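Local coordinates for protein putative sugar isomerase (Parabacteroides distasonis, PDB 3LMZ) that is a putative sugar isomerase with a xylose isomerase-like TIM barrel and probably rearranges a sugar or related substrate, at residues A[190-195]-A[210-215]. Numbering follows the deposited sequence.
Sequences IKDVTD and IDFPAL
D192 and F212 meet in a TIM barrel of the xylose isomerase-like family, where the end of strand 185-193 faces the start of helix 212-221. The carboxylate of D192 stands nearly perpendicular to the ring of F212, with 88° between the planes. It comes to the ring edge, and OD2 of D192 lies 3.9 Å from CE2 of F212. K191 O sits at the same edge, 3.3 Å from CZ of F212. This carbonyl oxygen is buried and has no hydrogen-bond partner in the model. I190 CB is also near the ring plane, by CE1. One ring face is covered by I210 CG2, which lies over its centre. That branch is anti to the backbone N of I210 (chi1 of CG1 -67°), while CG1 turns to D192 OD1.

OD1 of D192 joins the two segments. It accepts from I210 N on its syn side at 2.9 Å, in a nearly straight bond (168°). V193 N reaches the same oxygen on the anti side, from the opposite face of the carboxylate plane. OD2 accepts hydrogen bonds from G206 N and G208 N, so D192 also holds the loop that leads to I210. CB of K191 points away from 210-215, and NZ forms salt bridges with D163, E231 and E233, close to a bound citrate, probably from the crystallisation liquor. D211 is the N-cap of the helix, and its OD1 accepts from A214 N. A water lies 2.7 Å from both D192 OD2 and I210 O, but has more acceptors within reach than protons, so it need not serve both at once.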
ATOM      1  N   ILE A 190      -2.021  -0.201  15.048  1.00 13.24           N
ATOM      2  CA  ILE A 190      -1.185   0.597  14.146  1.00 14.48           C
ATOM      3  C   ILE A 190      -2.097   1.494  13.349  1.00 14.03           C
ATOM      4  O   ILE A 190      -3.223   1.107  13.005  1.00 13.89           O
ATOM      5  CB  ILE A 190      -0.240  -0.257  13.262  1.00 14.09           C
ATOM      6  CG1 ILE A 190      -1.003  -1.316  12.467  1.00 14.87           C
ATOM      7  CG2 ILE A 190       0.837  -0.941  14.153  1.00 16.15           C
ATOM      8  CD1 ILE A 190      -0.178  -1.923  11.379  1.00 14.73           C
ATOM      9  N   LYS A 191      -1.634   2.723  13.129  1.00 13.44           N
ATOM     10  CA  LYS A 191      -2.347   3.773  12.396  1.00 15.34           C
ATOM     11  C   LYS A 191      -1.347   4.923  12.332  1.00 13.83           C
ATOM     12  O   LYS A 191      -0.294   4.895  13.022  1.00 15.54           O
ATOM     13  CB  LYS A 191      -3.635   4.222  13.134  1.00 15.89           C
ATOM     14  CG  LYS A 191      -3.377   4.663  14.586  1.00 15.63           C
ATOM     15  CD  LYS A 191      -4.653   5.054  15.333  1.00 14.67           C
ATOM     16  CE  LYS A 191      -5.568   3.876  15.552  1.00 15.65           C
ATOM     17  NZ  LYS A 191      -6.690   4.260  16.541  1.00 15.04           N
ATOM     18  N   ASP A 192      -1.656   5.868  11.463  1.00 13.47           N
ATOM     19  CA  ASP A 192      -0.853   7.053  11.364  1.00 11.95           C
ATOM     20  C   ASP A 192      -1.678   8.317  11.605  1.00 11.83           C
ATOM     21  O   ASP A 192      -2.887   8.318  11.423  1.00 13.34           O
ATOM     22  CB  ASP A 192      -0.176   7.125   9.988  1.00 11.56           C
ATOM     23  CG  ASP A 192       1.228   7.784  10.006  1.00 13.82           C
ATOM     24  OD1 ASP A 192       1.585   8.475  11.020  1.00 15.05           O
ATOM     25  OD2 ASP A 192       1.944   7.669   8.918  1.00 13.64           O
ATOM     26  N   VAL A 193      -1.025   9.388  11.991  1.00 11.91           N
ATOM     27  CA  VAL A 193      -1.653  10.668  12.363  1.00 13.04           C
ATOM     28  C   VAL A 193      -0.855  11.830  11.788  1.00 13.23           C
ATOM     29  O   VAL A 193       0.363  11.731  11.610  1.00 13.75           O
ATOM     30  CB  VAL A 193      -1.784  10.762  13.942  1.00 12.59           C
ATOM     31  CG1 VAL A 193      -2.805   9.697  14.428  1.00 16.03           C
ATOM     32  CG2 VAL A 193      -0.403  10.687  14.655  1.00 14.73           C
ATOM     33  N   THR A 194      -1.506  12.998  11.638  1.00 14.09           N
ATOM     34  CA  THR A 194      -0.889  14.151  10.959  1.00 14.02           C
ATOM     35  C   THR A 194      -0.111  15.064  11.928  1.00 12.55           C
ATOM     36  O   THR A 194       0.647  15.909  11.492  1.00 14.73           O
ATOM     37  CB  THR A 194      -1.930  14.978  10.219  1.00 14.18           C
ATOM     38  OG1 THR A 194      -2.876  15.487  11.179  1.00 14.17           O
ATOM     39  CG2 THR A 194      -2.690  14.111   9.186  1.00 14.38           C
ATOM     40  N   ASP A 195      -0.289  14.849  13.231  1.00 13.63           N
ATOM     41  CA  ASP A 195       0.408  15.669  14.215  1.00 14.12           C
ATOM     42  C   ASP A 195       0.422  14.972  15.551  1.00 12.93           C
ATOM     43  O   ASP A 195      -0.487  14.166  15.830  1.00 15.23           O
ATOM     44  CB  ASP A 195      -0.261  17.071  14.376  1.00 13.89           C
ATOM     45  CG  ASP A 195       0.609  18.066  15.082  1.00 17.75           C
ATOM     46  OD1 ASP A 195       1.850  17.929  15.061  1.00 17.80           O
ATOM     47  OD2 ASP A 195       0.050  19.003  15.674  1.00 18.89           O
ATOM     48  N   ILE A 210       4.081   9.062  12.433  1.00 14.67           N
ATOM     49  CA  ILE A 210       4.517   7.913  13.237  1.00 14.69           C
ATOM     50  C   ILE A 210       5.802   7.311  12.641  1.00 13.66           C
ATOM     51  O   ILE A 210       5.919   7.234  11.412  1.00 13.59           O
ATOM     52  CB  ILE A 210       3.429   6.836  13.315  1.00 14.21           C
ATOM     53  CG1 ILE A 210       2.229   7.325  14.105  1.00 15.72           C
ATOM     54  CG2 ILE A 210       4.039   5.527  13.885  1.00 14.99           C
ATOM     55  CD1 ILE A 210       2.378   7.313  15.643  1.00 14.10           C
ATOM     56  N   ASP A 211       6.789   7.021  13.493  1.00 13.05           N
ATOM     57  CA  ASP A 211       8.048   6.464  13.013  1.00 13.68           C
ATOM     58  C   ASP A 211       7.932   4.934  12.979  1.00 12.69           C
ATOM     59  O   ASP A 211       8.236   4.228  13.940  1.00 14.07           O
ATOM     60  CB  ASP A 211       9.155   6.889  13.950  1.00 13.00           C
ATOM     61  CG  ASP A 211      10.560   6.580  13.428  1.00 14.42           C
ATOM     62  OD1 ASP A 211      10.714   5.728  12.531  1.00 13.56           O
ATOM     63  OD2 ASP A 211      11.499   7.234  13.962  1.00 18.13           O
ATOM     64  N   PHE A 212       7.476   4.430  11.849  1.00 13.49           N
ATOM     65  CA  PHE A 212       7.301   3.007  11.720  1.00 12.46           C
ATOM     66  C   PHE A 212       8.606   2.193  11.749  1.00 14.90           C
ATOM     67  O   PHE A 212       8.650   1.130  12.387  1.00 14.31           O
ATOM     68  CB  PHE A 212       6.387   2.668  10.505  1.00 15.15           C
ATOM     69  CG  PHE A 212       4.925   2.929  10.784  1.00 15.00           C
ATOM     70  CD1 PHE A 212       4.217   2.083  11.626  1.00 18.91           C
ATOM     71  CD2 PHE A 212       4.315   4.107  10.363  1.00 16.40           C
ATOM     72  CE1 PHE A 212       2.870   2.397  11.962  1.00 15.89           C
ATOM     73  CE2 PHE A 212       2.995   4.383  10.663  1.00 17.96           C
ATOM     74  CZ  PHE A 212       2.300   3.578  11.477  1.00 19.55           C
ATOM     75  N   PRO A 213       9.677   2.656  11.037  1.00 12.70           N
ATOM     76  CA  PRO A 213      10.898   1.944  11.169  1.00 13.90           C
ATOM     77  C   PRO A 213      11.354   1.784  12.634  1.00 14.28           C
ATOM     78  O   PRO A 213      11.785   0.716  13.043  1.00 13.73           O
ATOM     79  CB  PRO A 213      11.854   2.778  10.318  1.00 14.34           C
ATOM     80  CG  PRO A 213      11.033   3.318   9.280  1.00 15.40           C
ATOM     81  CD  PRO A 213       9.723   3.656   9.965  1.00 15.12           C
ATOM     82  N   ALA A 214      11.258   2.858  13.413  1.00 16.21           N
ATOM     83  CA  ALA A 214      11.640   2.800  14.802  1.00 12.94           C
ATOM     84  C   ALA A 214      10.774   1.820  15.608  1.00 13.66           C
ATOM     85  O   ALA A 214      11.282   1.098  16.489  1.00 14.78           O
ATOM     86  CB  ALA A 214      11.643   4.218  15.427  1.00 14.55           C
ATOM     87  N   LEU A 215       9.490   1.820  15.289  1.00 15.92           N
ATOM     88  CA  LEU A 215       8.530   0.942  15.928  1.00 14.05           C
ATOM     89  C   LEU A 215       8.908  -0.526  15.625  1.00 13.71           C
ATOM     90  O   LEU A 215       8.989  -1.375  16.520  1.00 14.52           O
ATOM     91  CB  LEU A 215       7.111   1.321  15.482  1.00 13.23           C
ATOM     92  CG  LEU A 215       5.981   0.581  16.149  1.00 14.24           C
ATOM     93  CD1 LEU A 215       5.852   0.990  17.669  1.00 18.80           C
ATOM     94  CD2 LEU A 215       4.603   0.708  15.411  1.00 19.12           C
TER
HETATM   95  O   HOH W   1       4.658   7.717   9.049  1.00 14.98           O